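Local coordinates for ABC transporter substrate-binding protein (Rhizobium radiobacter, PDB 6TFX), which binds mannityl-opines such as mannopinic acid as the periplasmic solute-binding protein of an ABC transporter, and probably hands them on for import, at residues A[90-95]-A[116-121]; A[168-173]-A[183-188]; A[248-253]-A[290-295]. All blocks are in the same frame, centred on the assembly; numbering follows the deposited sequence.

Interaction 1: residues A[90-95]-A[116-121]; sequences DVVFSL and VEAVDA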
ATOM      1  N   ASP A  90       1.720 -21.872  14.266  1.00 18.78           N
ATOM      2  CA  ASP A  90       2.313 -20.676  13.652  1.00 17.61           C
ATOM      3  C   ASP A  90       1.205 -19.762  13.127  1.00 19.19           C
ATOM      4  O   ASP A  90       1.319 -18.542  13.216  1.00 19.98           O
ATOM      5  CB  ASP A  90       3.219 -21.074  12.469  1.00 18.03           C
ATOM      6  CG  ASP A  90       4.465 -21.810  12.909  1.00 21.06           C
ATOM      7  OD1 ASP A  90       5.111 -21.354  13.881  1.00 20.52           O
ATOM      8  OD2 ASP A  90       4.811 -22.838  12.262  1.00 21.16           O
ATOM      9  N   VAL A  91       0.149 -20.361  12.529  1.00 16.64           N
ATOM     10  CA  VAL A  91      -0.973 -19.583  11.989  1.00 15.79           C
ATOM     11  C   VAL A  91      -1.705 -18.867  13.119  1.00 19.53           C
ATOM     12  O   VAL A  91      -2.011 -17.679  12.996  1.00 18.80           O
ATOM     13  CB  VAL A  91      -1.921 -20.457  11.141  1.00 19.73           C
ATOM     14  CG1 VAL A  91      -3.148 -19.662  10.694  1.00 20.14           C
ATOM     15  CG2 VAL A  91      -1.177 -21.045   9.940  1.00 19.58           C
ATOM     16  N   VAL A  92      -1.991 -19.595  14.225  1.00 17.04           N
ATOM     17  CA  VAL A  92      -2.650 -18.987  15.383  1.00 17.05           C
ATOM     18  C   VAL A  92      -1.790 -17.838  15.890  1.00 19.63           C
ATOM     19  O   VAL A  92      -2.311 -16.752  16.130  1.00 19.78           O
ATOM     20  CB  VAL A  92      -2.891 -20.042  16.505  1.00 20.17           C
ATOM     21  CG1 VAL A  92      -3.418 -19.380  17.778  1.00 20.48           C
ATOM     22  CG2 VAL A  92      -3.865 -21.116  16.009  1.00 20.03           C
ATOM     23  N   PHE A  93      -0.462 -18.081  16.064  1.00 15.65           N
ATOM     24  CA  PHE A  93       0.413 -17.041  16.569  1.00 16.71           C
ATOM     25  C   PHE A  93       0.392 -15.807  15.643  1.00 18.16           C
ATOM     26  O   PHE A  93       0.261 -14.661  16.109  1.00 18.62           O
ATOM     27  CB  PHE A  93       1.848 -17.576  16.707  1.00 19.43           C
ATOM     28  CG  PHE A  93       2.842 -16.489  17.041  1.00 20.93           C
ATOM     29  CD1 PHE A  93       2.989 -16.036  18.349  1.00 24.44           C
ATOM     30  CD2 PHE A  93       3.592 -15.877  16.039  1.00 23.03           C
ATOM     31  CE1 PHE A  93       3.881 -14.996  18.649  1.00 24.86           C
ATOM     32  CE2 PHE A  93       4.470 -14.829  16.339  1.00 25.45           C
ATOM     33  CZ  PHE A  93       4.601 -14.398  17.636  1.00 24.26           C
ATOM     34  N   SER A  94       0.496 -16.054  14.327  1.00 16.04           N
ATOM     35  CA  SER A  94       0.576 -14.959  13.356  1.00 15.95           C
ATOM     36  C   SER A  94      -0.684 -14.126  13.290  1.00 17.94           C
ATOM     37  O   SER A  94      -0.597 -12.893  13.338  1.00 18.59           O
ATOM     38  CB  SER A  94       0.910 -15.484  11.968  1.00 19.73           C
ATOM     39  OG  SER A  94       2.150 -16.154  11.985  1.00 24.50           O
ATOM     40  N   LEU A  95      -1.853 -14.786  13.155  1.00 15.83           N
ATOM     41  CA  LEU A  95      -3.138 -14.066  13.056  1.00 16.72           C
ATOM     42  C   LEU A  95      -3.483 -13.374  14.357  1.00 19.69           C
ATOM     43  O   LEU A  95      -3.996 -12.253  14.328  1.00 19.60           O
ATOM     44  CB  LEU A  95      -4.266 -14.993  12.585  1.00 17.38           C
ATOM     45  CG  LEU A  95      -4.093 -15.487  11.153  1.00 20.83           C
ATOM     46  CD1 LEU A  95      -5.263 -16.379  10.767  1.00 19.84           C
ATOM     47  CD2 LEU A  95      -3.999 -14.300  10.131  1.00 24.05           C
ATOM     48  N   VAL A 116      -8.885 -17.655  16.812  1.00 17.83           N
ATOM     49  CA  VAL A 116      -8.126 -18.457  15.843  1.00 17.40           C
ATOM     50  C   VAL A 116      -7.586 -19.597  16.697  1.00 20.49           C
ATOM     51  O   VAL A 116      -6.884 -19.349  17.695  1.00 19.50           O
ATOM     52  CB  VAL A 116      -6.984 -17.660  15.161  1.00 19.89           C
ATOM     53  CG1 VAL A 116      -6.318 -18.513  14.078  1.00 19.82           C
ATOM     54  CG2 VAL A 116      -7.513 -16.351  14.561  1.00 19.40           C
ATOM     55  N   GLU A 117      -7.921 -20.832  16.314  1.00 18.99           N
ATOM     56  CA  GLU A 117      -7.557 -22.014  17.104  1.00 19.19           C
ATOM     57  C   GLU A 117      -6.914 -23.114  16.271  1.00 22.41           C
ATOM     58  O   GLU A 117      -7.320 -23.352  15.134  1.00 21.29           O
ATOM     59  CB  GLU A 117      -8.815 -22.593  17.781  1.00 21.67           C
ATOM     60  CG  GLU A 117      -9.499 -21.616  18.724  1.00 29.62           C
ATOM     61  CD  GLU A 117     -10.852 -22.044  19.250  1.00 44.14           C
ATOM     62  OE1 GLU A 117     -11.793 -22.213  18.438  1.00 27.13           O
ATOM     63  OE2 GLU A 117     -10.975 -22.187  20.487  1.00 38.70           O
ATOM     64  N   ALA A 118      -5.938 -23.817  16.876  1.00 19.85           N
ATOM     65  CA  ALA A 118      -5.285 -24.953  16.239  1.00 20.03           C
ATOM     66  C   ALA A 118      -6.076 -26.186  16.666  1.00 24.66           C
ATOM     67  O   ALA A 118      -6.006 -26.582  17.841  1.00 24.88           O
ATOM     68  CB  ALA A 118      -3.839 -25.059  16.720  1.00 21.19           C
ATOM     69  N   VAL A 119      -6.859 -26.764  15.741  1.00 22.02           N
ATOM     70  CA  VAL A 119      -7.678 -27.963  16.031  1.00 22.91           C
ATOM     71  C   VAL A 119      -6.717 -29.155  16.139  1.00 28.46           C
ATOM     72  O   VAL A 119      -6.866 -30.014  17.008  1.00 29.50           O
ATOM     73  CB  VAL A 119      -8.775 -28.170  14.962  1.00 27.40           C
ATOM     74  CG1 VAL A 119      -9.553 -29.460  15.202  1.00 28.38           C
ATOM     75  CG2 VAL A 119      -9.720 -26.971  14.927  1.00 27.01           C
ATOM     76  N   ASP A 120      -5.721 -29.174  15.249  1.00 24.78           N
ATOM     77  CA  ASP A 120      -4.604 -30.120  15.231  1.00 25.25           C
ATOM     78  C   ASP A 120      -3.469 -29.435  14.493  1.00 26.90           C
ATOM     79  O   ASP A 120      -3.657 -28.286  14.072  1.00 25.71           O
ATOM     80  CB  ASP A 120      -4.998 -31.496  14.651  1.00 27.98           C
ATOM     81  CG  ASP A 120      -5.526 -31.470  13.239  1.00 35.65           C
ATOM     82  OD1 ASP A 120      -4.956 -30.729  12.406  1.00 30.72           O
ATOM     83  OD2 ASP A 120      -6.496 -32.223  12.952  1.00 43.23           O
ATOM     84  N   ALA A 121      -2.304 -30.101  14.315  1.00 24.47           N
ATOM     85  CA  ALA A 121      -1.131 -29.474  13.672  1.00 23.34           C
ATOM     86  C   ALA A 121      -1.367 -28.968  12.246  1.00 25.63           C
ATOM     87  O   ALA A 121      -0.633 -28.077  11.792  1.00 24.49           O
ATOM     88  CB  ALA A 121       0.063 -30.419  13.702  1.00 24.58           C
TER
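Val92 packs against the backbone of 116-118, where the contact is tightest. Its CG2 methyl lies 3.5 Å from Ala118 N and close to Glu117 C, so it rests on the peptide link between those residues. The other methyl, CG1, is 3.5 Å from Val116 O. With CG1 turned opposite the backbone N (chi1 173°), the two branches spread along the strand and each meets a different peptide unit. Val116 answers from the strand: its CG1 comes within 3.9 Å of Val92 CA, while its CG2 reaches Leu95 CB at 4.0 Å. The Leu95 and Val116 side chains run roughly perpendicular to each other, and Leu95 continues inward onto Ile126 of strand 123-128. No hydrogen bond joins the two segments.

The Ala118 methyl adds a looser contact, 4.0 Å from Val92 CG2. The packing thins at Glu117, which projects away from the helix, and beyond Ala118, where the chain turns a corner at Val119 toward the solvent side; Val119 and Ala121 are exposed. Val119 and Asp120 form a classic beta bulge opposite Thr123. Phe93, which points away from the strand, packs on helix 150-156. Helical residues 90-95 run nearly antiparallel (163°) to strand residues 116-118. Their parent elements, helix 88-98 and strand 113-118, the latter outermost in a four-stranded antiparallel sheet, show the apolar helix-on-sheet packing of a two-layer alpha/beta structure.

Interaction 2: residues A[168-173]-A[183-188]; sequences GPFQVE and LTANAE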
ATOM      1  N   GLY A 168       8.022 -18.325   1.965  1.00 16.98           N
ATOM      2  CA  GLY A 168       7.972 -17.852   0.584  1.00 16.94           C
ATOM      3  C   GLY A 168       9.153 -18.340  -0.242  1.00 20.06           C
ATOM      4  O   GLY A 168      10.082 -19.004   0.271  1.00 18.51           O
ATOM      5  N   PRO A 169       9.147 -17.991  -1.544  1.00 17.22           N
ATOM      6  CA  PRO A 169      10.176 -18.539  -2.451  1.00 15.74           C
ATOM      7  C   PRO A 169      11.582 -17.989  -2.280  1.00 19.38           C
ATOM      8  O   PRO A 169      12.520 -18.615  -2.769  1.00 19.16           O
ATOM      9  CB  PRO A 169       9.620 -18.226  -3.853  1.00 17.11           C
ATOM     10  CG  PRO A 169       8.658 -17.063  -3.649  1.00 20.27           C
ATOM     11  CD  PRO A 169       8.063 -17.300  -2.281  1.00 17.60           C
ATOM     12  N   PHE A 170      11.740 -16.797  -1.639  1.00 16.51           N
ATOM     13  CA  PHE A 170      13.076 -16.218  -1.465  1.00 15.45           C
ATOM     14  C   PHE A 170      13.314 -15.885  -0.012  1.00 20.05           C
ATOM     15  O   PHE A 170      12.392 -15.480   0.679  1.00 20.01           O
ATOM     16  CB  PHE A 170      13.254 -14.974  -2.353  1.00 16.69           C
ATOM     17  CG  PHE A 170      13.125 -15.325  -3.820  1.00 17.66           C
ATOM     18  CD1 PHE A 170      14.203 -15.856  -4.523  1.00 20.59           C
ATOM     19  CD2 PHE A 170      11.909 -15.185  -4.481  1.00 18.66           C
ATOM     20  CE1 PHE A 170      14.065 -16.254  -5.863  1.00 21.38           C
ATOM     21  CE2 PHE A 170      11.779 -15.559  -5.828  1.00 19.66           C
ATOM     22  CZ  PHE A 170      12.846 -16.116  -6.499  1.00 18.46           C
ATOM     23  N   GLN A 171      14.560 -15.988   0.427  1.00 18.23           N
ATOM     24  CA  GLN A 171      14.918 -15.688   1.817  1.00 19.17           C
ATOM     25  C   GLN A 171      15.953 -14.608   1.843  1.00 22.49           C
ATOM     26  O   GLN A 171      16.752 -14.494   0.920  1.00 22.12           O
ATOM     27  CB  GLN A 171      15.474 -16.938   2.526  1.00 20.69           C
ATOM     28  CG  GLN A 171      16.710 -17.538   1.830  1.00 20.56           C
ATOM     29  CD  GLN A 171      16.698 -19.041   1.853  1.00 41.50           C
ATOM     30  OE1 GLN A 171      15.917 -19.670   2.568  1.00 40.57           O
ATOM     31  NE2 GLN A 171      17.551 -19.651   1.048  1.00 31.86           N
ATOM     32  N   VAL A 172      15.992 -13.847   2.936  1.00 19.26           N
ATOM     33  CA  VAL A 172      16.988 -12.801   3.069  1.00 19.95           C
ATOM     34  C   VAL A 172      18.281 -13.444   3.524  1.00 24.57           C
ATOM     35  O   VAL A 172      18.330 -14.004   4.624  1.00 24.35           O
ATOM     36  CB  VAL A 172      16.524 -11.670   4.013  1.00 24.13           C
ATOM     37  CG1 VAL A 172      17.660 -10.688   4.316  1.00 25.00           C
ATOM     38  CG2 VAL A 172      15.321 -10.942   3.429  1.00 23.87           C
ATOM     39  N   GLU A 173      19.309 -13.401   2.667  1.00 20.69           N
ATOM     40  CA  GLU A 173      20.622 -13.934   3.030  1.00 21.16           C
ATOM     41  C   GLU A 173      21.391 -12.883   3.848  1.00 28.59           C
ATOM     42  O   GLU A 173      22.021 -13.221   4.859  1.00 29.41           O
ATOM     43  CB  GLU A 173      21.400 -14.325   1.776  1.00 23.40           C
ATOM     44  CG  GLU A 173      22.739 -14.978   2.083  1.00 30.31           C
ATOM     45  CD  GLU A 173      23.509 -15.374   0.842  1.00 51.18           C
ATOM     46  OE1 GLU A 173      24.085 -14.477   0.182  1.00 45.67           O
ATOM     47  OE2 GLU A 173      23.535 -16.585   0.527  1.00 45.96           O
ATOM     48  N   LEU A 183      18.776 -11.580  -1.597  1.00 18.54           N
ATOM     49  CA  LEU A 183      17.855 -12.686  -1.357  1.00 18.14           C
ATOM     50  C   LEU A 183      18.325 -13.904  -2.140  1.00 23.73           C
ATOM     51  O   LEU A 183      18.899 -13.764  -3.228  1.00 23.04           O
ATOM     52  CB  LEU A 183      16.420 -12.336  -1.765  1.00 17.70           C
ATOM     53  CG  LEU A 183      15.789 -11.122  -1.041  1.00 20.35           C
ATOM     54  CD1 LEU A 183      15.994  -9.852  -1.848  1.00 21.14           C
ATOM     55  CD2 LEU A 183      14.316 -11.360  -0.789  1.00 23.93           C
ATOM     56  N   THR A 184      18.119 -15.101  -1.576  1.00 19.21           N
ATOM     57  CA  THR A 184      18.495 -16.319  -2.272  1.00 19.06           C
ATOM     58  C   THR A 184      17.264 -17.214  -2.369  1.00 21.68           C
ATOM     59  O   THR A 184      16.345 -17.104  -1.559  1.00 20.81           O
ATOM     60  CB  THR A 184      19.660 -17.027  -1.569  1.00 25.82           C
ATOM     61  OG1 THR A 184      19.265 -17.334  -0.238  1.00 25.18           O
ATOM     62  CG2 THR A 184      20.927 -16.199  -1.561  1.00 25.73           C
ATOM     63  N   ALA A 185      17.253 -18.108  -3.360  1.00 21.25           N
ATOM     64  CA  ALA A 185      16.124 -19.015  -3.551  1.00 20.32           C
ATOM     65  C   ALA A 185      15.970 -19.920  -2.345  1.00 23.21           C
ATOM     66  O   ALA A 185      16.966 -20.423  -1.818  1.00 23.75           O
ATOM     67  CB  ALA A 185      16.350 -19.861  -4.792  1.00 20.76           C
ATOM     68  N   ASN A 186      14.719 -20.125  -1.911  1.00 19.43           N
ATOM     69  CA  ASN A 186      14.396 -21.065  -0.862  1.00 19.36           C
ATOM     70  C   ASN A 186      14.349 -22.432  -1.577  1.00 23.10           C
ATOM     71  O   ASN A 186      13.358 -22.758  -2.242  1.00 21.60           O
ATOM     72  CB  ASN A 186      13.069 -20.703  -0.210  1.00 18.83           C
ATOM     73  CG  ASN A 186      12.487 -21.767   0.701  1.00 24.44           C
ATOM     74  OD1 ASN A 186      13.128 -22.781   1.025  1.00 24.99           O
ATOM     75  ND2 ASN A 186      11.256 -21.550   1.145  1.00 18.38           N
ATOM     76  N   ALA A 187      15.436 -23.221  -1.456  1.00 24.18           N
ATOM     77  CA  ALA A 187      15.550 -24.526  -2.140  1.00 24.01           C
ATOM     78  C   ALA A 187      14.421 -25.532  -1.802  1.00 28.29           C
ATOM     79  O   ALA A 187      14.168 -26.462  -2.580  1.00 28.72           O
ATOM     80  CB  ALA A 187      16.917 -25.150  -1.854  1.00 25.19           C
ATOM     81  N   GLU A 188      13.750 -25.339  -0.660  1.00 23.37           N
ATOM     82  CA  GLU A 188      12.692 -26.224  -0.193  1.00 23.33           C
ATOM     83  C   GLU A 188      11.313 -25.624  -0.413  1.00 24.32           C
ATOM     84  O   GLU A 188      10.345 -26.194   0.085  1.00 22.80           O
ATOM     85  CB  GLU A 188      12.869 -26.558   1.301  1.00 25.26           C
ATOM     86  CG  GLU A 188      14.122 -27.364   1.612  1.00 40.00           C
ATOM     87  CD  GLU A 188      14.091 -28.041   2.968  1.00 71.51           C
ATOM     88  OE1 GLU A 188      13.947 -27.331   3.990  1.00 71.37           O
ATOM     89  OE2 GLU A 188      14.206 -29.287   3.007  1.00 73.58           O
TER
HETATM   90  O   HOH W   1      17.392 -22.802   0.699  1.00 31.36           O
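Residues 170-173 and 183-185 form the antiparallel arms of a beta hairpin, strongly twisted at 137° between their directions, with Gln171 and Thr184 as the hydrogen-bonded pair between the non-hydrogen-bonded pairs Phe170-Ala185 and Val172-Leu183. Gln171 N to Thr184 O and Thr184 N to Gln171 O are both 2.9 Å, and Asn186 N prolongs the pairing to Pro169 O at 2.8 Å.

On the face carrying Gln171 and Thr184 the contact is polar. Gln171 has CG between its backbone N and carbonyl carbon (chi1 58°) and bends at the next bond, which lays the chain over Thr184; NE2 then donates to Thr184 OG1 at 3.2 Å, with the hydroxyl almost in the amide plane. The same NE2 donates to a water that also accepts from Ala187 N, so one nitrogen ties the threonine to the turn beyond the strand. The Thr184 methyl, CG2, instead meets the Glu173 carboxylate, 3.4 Å from OE2. Asn186 reaches back across the strand end: ND2 gives a nearly straight bond (171°) to Gly168 O at 2.9 Å, in the plane of its own amide, while OD1 accepts from Glu188 N in an Asx turn. Both ends of this amide are therefore held, and its rotation is fixed.

The remaining side-chain contacts are apolar. Phe170 CD1 lies 3.8 Å from Ala185 CA, and Leu183 CD2 packs on Phe170 CB and, more loosely, on Val172 CG2. Helix 26-35 covers Val172 and Leu183 through Ile35, strand 198-203 pairs with the outer side of 180-185, and Gln80 from a loop shares Gly168 O with Asn186.

Interaction 3: residues A[248-253]-A[290-295]; sequences AELNLL and RAVPSV. With N72 ((2~{R})-2-[[(3~{R},4~{R},5~{S})-3,4,5,6-tetrakis(oxidanyl)-2-oxidanylidene-hexyl]amino]pentanedioic acid), chain C.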
ATOM      1  N   ALA A 248      -3.936   1.209  -8.867  1.00 16.34           N
ATOM      2  CA  ALA A 248      -3.498   2.596  -8.883  1.00 14.20           C
ATOM      3  C   ALA A 248      -3.537   3.124  -7.449  1.00 18.07           C
ATOM      4  O   ALA A 248      -4.488   2.864  -6.695  1.00 16.94           O
ATOM      5  CB  ALA A 248      -4.415   3.408  -9.766  1.00 14.91           C
ATOM      6  N   GLU A 249      -2.475   3.840  -7.051  1.00 14.58           N
ATOM      7  CA  GLU A 249      -2.430   4.394  -5.696  1.00 13.57           C
ATOM      8  C   GLU A 249      -2.946   5.830  -5.745  1.00 17.10           C
ATOM      9  O   GLU A 249      -2.470   6.616  -6.573  1.00 16.98           O
ATOM     10  CB  GLU A 249      -0.974   4.390  -5.189  1.00 15.04           C
ATOM     11  CG  GLU A 249      -0.420   2.986  -5.044  1.00 15.32           C
ATOM     12  CD  GLU A 249       0.997   3.026  -4.512  1.00 23.40           C
ATOM     13  OE1 GLU A 249       1.928   3.266  -5.313  1.00 21.16           O
ATOM     14  OE2 GLU A 249       1.175   2.839  -3.290  1.00 19.96           O
ATOM     15  N   LEU A 250      -3.934   6.160  -4.905  1.00 14.54           N
ATOM     16  CA  LEU A 250      -4.490   7.519  -4.905  1.00 13.65           C
ATOM     17  C   LEU A 250      -3.709   8.407  -3.968  1.00 16.77           C
ATOM     18  O   LEU A 250      -3.535   8.054  -2.789  1.00 14.65           O
ATOM     19  CB  LEU A 250      -5.963   7.501  -4.445  1.00 13.59           C
ATOM     20  CG  LEU A 250      -6.685   8.843  -4.232  1.00 17.81           C
ATOM     21  CD1 LEU A 250      -6.717   9.693  -5.492  1.00 17.65           C
ATOM     22  CD2 LEU A 250      -8.084   8.616  -3.715  1.00 17.40           C
ATOM     23  N   ASN A 251      -3.324   9.598  -4.477  1.00 15.93           N
ATOM     24  CA  ASN A 251      -2.616  10.608  -3.706  1.00 15.61           C
ATOM     25  C   ASN A 251      -3.626  11.637  -3.240  1.00 16.34           C
ATOM     26  O   ASN A 251      -4.433  12.102  -4.054  1.00 15.79           O
ATOM     27  CB  ASN A 251      -1.588  11.312  -4.601  1.00 14.47           C
ATOM     28  CG  ASN A 251      -0.684  10.318  -5.286  1.00 18.05           C
ATOM     29  OD1 ASN A 251      -0.734  10.134  -6.526  1.00 18.84           O
ATOM     30  ND2 ASN A 251       0.111   9.627  -4.495  1.00 13.17           N
ATOM     31  N   LEU A 252      -3.598  11.980  -1.956  1.00 13.79           N
ATOM     32  CA  LEU A 252      -4.495  13.011  -1.436  1.00 13.53           C
ATOM     33  C   LEU A 252      -3.700  13.931  -0.547  1.00 16.35           C
ATOM     34  O   LEU A 252      -2.706  13.482   0.049  1.00 13.47           O
ATOM     35  CB  LEU A 252      -5.577  12.408  -0.540  1.00 13.68           C
ATOM     36  CG  LEU A 252      -6.604  11.509  -1.234  1.00 16.56           C
ATOM     37  CD1 LEU A 252      -6.478  10.062  -0.736  1.00 16.69           C
ATOM     38  CD2 LEU A 252      -8.004  12.023  -0.967  1.00 18.04           C
ATOM     39  N   LEU A 253      -4.189  15.170  -0.367  1.00 13.92           N
ATOM     40  CA  LEU A 253      -3.671  16.077   0.666  1.00 14.52           C
ATOM     41  C   LEU A 253      -4.645  15.887   1.821  1.00 16.83           C
ATOM     42  O   LEU A 253      -5.812  16.311   1.720  1.00 15.73           O
ATOM     43  CB  LEU A 253      -3.758  17.548   0.194  1.00 15.08           C
ATOM     44  CG  LEU A 253      -2.820  17.917  -0.925  1.00 17.45           C
ATOM     45  CD1 LEU A 253      -3.221  19.273  -1.531  1.00 17.64           C
ATOM     46  CD2 LEU A 253      -1.383  17.976  -0.398  1.00 16.96           C
ATOM     47  N   ARG A 290      -4.458   9.402 -13.395  1.00 17.58           N
ATOM     48  CA  ARG A 290      -5.820   9.879 -13.628  1.00 17.46           C
ATOM     49  C   ARG A 290      -6.270  10.715 -12.453  1.00 19.60           C
ATOM     50  O   ARG A 290      -5.991  10.349 -11.309  1.00 17.69           O
ATOM     51  CB  ARG A 290      -6.814   8.709 -13.801  1.00 19.91           C
ATOM     52  CG  ARG A 290      -6.669   7.888 -15.084  1.00 38.89           C
ATOM     53  CD  ARG A 290      -7.085   8.629 -16.353  1.00 53.65           C
ATOM     54  NE  ARG A 290      -6.595   7.947 -17.552  1.00 68.32           N
ATOM     55  CZ  ARG A 290      -7.251   6.984 -18.193  1.00 88.28           C
ATOM     56  NH1 ARG A 290      -8.442   6.581 -17.764  1.00 71.09           N
ATOM     57  NH2 ARG A 290      -6.725   6.419 -19.272  1.00 82.53           N
ATOM     58  N   ALA A 291      -6.979  11.818 -12.717  1.00 16.24           N
ATOM     59  CA  ALA A 291      -7.574  12.589 -11.620  1.00 16.44           C
ATOM     60  C   ALA A 291      -8.733  11.743 -11.093  1.00 20.60           C
ATOM     61  O   ALA A 291      -9.387  11.045 -11.881  1.00 21.85           O
ATOM     62  CB  ALA A 291      -8.100  13.916 -12.134  1.00 17.65           C
ATOM     63  N   VAL A 292      -8.971  11.781  -9.775  1.00 16.59           N
ATOM     64  CA  VAL A 292     -10.026  10.959  -9.164  1.00 14.88           C
ATOM     65  C   VAL A 292     -11.100  11.852  -8.555  1.00 16.67           C
ATOM     66  O   VAL A 292     -10.777  12.658  -7.674  1.00 16.69           O
ATOM     67  CB  VAL A 292      -9.437   9.972  -8.104  1.00 19.07           C
ATOM     68  CG1 VAL A 292     -10.537   9.100  -7.477  1.00 19.46           C
ATOM     69  CG2 VAL A 292      -8.372   9.089  -8.729  1.00 19.40           C
ATOM     70  N   PRO A 293     -12.381  11.670  -8.953  1.00 16.44           N
ATOM     71  CA  PRO A 293     -13.435  12.539  -8.412  1.00 16.90           C
ATOM     72  C   PRO A 293     -13.972  12.148  -7.030  1.00 19.47           C
ATOM     73  O   PRO A 293     -15.136  12.454  -6.726  1.00 18.63           O
ATOM     74  CB  PRO A 293     -14.524  12.468  -9.482  1.00 19.06           C
ATOM     75  CG  PRO A 293     -14.417  11.041 -10.001  1.00 21.85           C
ATOM     76  CD  PRO A 293     -12.907  10.769 -10.009  1.00 17.68           C
ATOM     77  N   SER A 294     -13.145  11.531  -6.170  1.00 15.36           N
ATOM     78  CA  SER A 294     -13.539  11.188  -4.803  1.00 13.56           C
ATOM     79  C   SER A 294     -12.301  10.991  -3.954  1.00 15.77           C
ATOM     80  O   SER A 294     -11.164  11.216  -4.435  1.00 16.31           O
ATOM     81  CB  SER A 294     -14.462   9.965  -4.753  1.00 16.32           C
ATOM     82  OG  SER A 294     -15.044   9.872  -3.455  1.00 15.68           O
ATOM     83  N   VAL A 295     -12.496  10.563  -2.702  1.00 12.83           N
ATOM     84  CA  VAL A 295     -11.431  10.447  -1.726  1.00 13.27           C
ATOM     85  C   VAL A 295     -10.973   9.010  -1.470  1.00 14.84           C
ATOM     86  O   VAL A 295     -10.232   8.759  -0.515  1.00 14.15           O
ATOM     87  CB  VAL A 295     -11.832  11.164  -0.413  1.00 16.84           C
ATOM     88  CG1 VAL A 295     -11.914  12.679  -0.628  1.00 17.46           C
ATOM     89  CG2 VAL A 295     -13.159  10.608   0.133  1.00 16.25           C
TER
HETATM   90  OAB N72 C 601       3.663  10.299  -7.484  1.00 21.50           O
HETATM   91  CAF N72 C 601       2.967   9.700  -6.374  1.00 20.18           C
HETATM   92  CAG N72 C 601       3.783   8.713  -5.472  1.00 24.02           C
HETATM   93  OAC N72 C 601       4.968   8.282  -6.059  1.00 19.48           O
HETATM   94  CAH N72 C 601       2.864   7.693  -4.797  1.00 18.82           C
HETATM   95  OAM N72 C 601       1.569   7.489  -5.217  1.00 15.25           O
HETATM   96  CAI N72 C 601       3.013   6.222  -4.462  1.00 24.60           C
HETATM   97  OAD N72 C 601       3.832   5.575  -5.412  1.00 17.85           O
HETATM   98  CAJ N72 C 601       3.304   5.996  -2.999  1.00 17.64           C
HETATM   99  OAE N72 C 601       2.938   6.877  -2.179  1.00 16.87           O
HETATM  100  CAK N72 C 601       4.089   4.734  -2.542  1.00 16.54           C
HETATM  101  N   N72 C 601       3.238   3.828  -1.808  1.00 16.42           N
HETATM  102  CA  N72 C 601       3.450   3.539  -0.440  1.00 24.14           C
HETATM  103  C   N72 C 601       4.394   4.410   0.342  1.00 18.56           C
HETATM  104  O   N72 C 601       4.224   5.475   1.057  1.00 16.41           O
HETATM  105  CB  N72 C 601       2.111   3.228   0.235  1.00 20.82           C
HETATM  106  CG  N72 C 601       1.969   3.407   1.747  1.00 16.80           C
HETATM  107  CD  N72 C 601       0.927   2.477   2.373  1.00 18.84           C
HETATM  108  OE1 N72 C 601       0.671   1.330   1.881  1.00 17.16           O
HETATM  109  OE2 N72 C 601       0.331   2.861   3.404  1.00 16.65           O
HETATM  110  OXT N72 C 601       5.477   3.812   0.204  1.00 17.33           O
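The carbonyl group of Val295 has the ends of two leucines over one of its faces: Leu250 CD2 stands almost directly above Val295 C at 3.7 Å, and Leu252 CD1 lies over the same face, 4.0 Å from Val295 O. The oxygen is also hydrogen-bonded to Tyr400 OH, so the polar end of the group is satisfied within an apolar setting. The other flat group is the carboxylate of Glu249, which presents both oxygens to the bound opine. OE2 accepts from the ligand N at 2.7 Å and OE1 from the hydroxyl OAD at 3.0 Å; both donors lie to the same side of the carboxylate plane, tilted out of it. The glutamate chain is extended beyond CG (chi2 -179°), which carries the group out to the ligand.

This division follows the alternation of a beta strand: 248-253, part of long strand 240-255 in the mixed sheet, turns Glu249 and Asn251 to the ligand pocket and Leu250 and Leu252 to the segment 290-295. In this periplasmic binding protein the strand thereby forms a wall of the opine site, to which Tyr384, His367, His371, Arg388, Arg284 and Thr26 also contribute hydrogen bonds.

Behind the wall, Leu250 splits its methyls: CD1 meets Val292 CG2 at 3.7 Å while CD2 covers Val295. Leu252 CD2 approaches Val295 CA at 3.8 Å, the two side chains crossing nearly at right angles. Tyr395 of helix 392-400 touches both leucines, and the Val295 side chain lies about 8 Å from a bound magnesium ion.

In the fold
Interaction 3 is fully buried and lies nearest the centre of the chain, whereas interactions 1 and 2 are partly buried and more peripheral. Interactions 2 and 3 reach the same mixed sheet, though their centres are about 36 Å apart on opposite sides of the chain's centre; interaction 1 belongs to a separate four-stranded sheet. Chemistry follows position. Interactions 1 and 3 pack aliphatic side chains on each other and on backbone, without hydrogen bonds between the segments, while the hairpin of interaction 2 relies on backbone and amide hydrogen bonds and a bridging water. Interaction 3 alone also meets the opine, through Glu249 and Asn251, on the other side of the strand from the leucines.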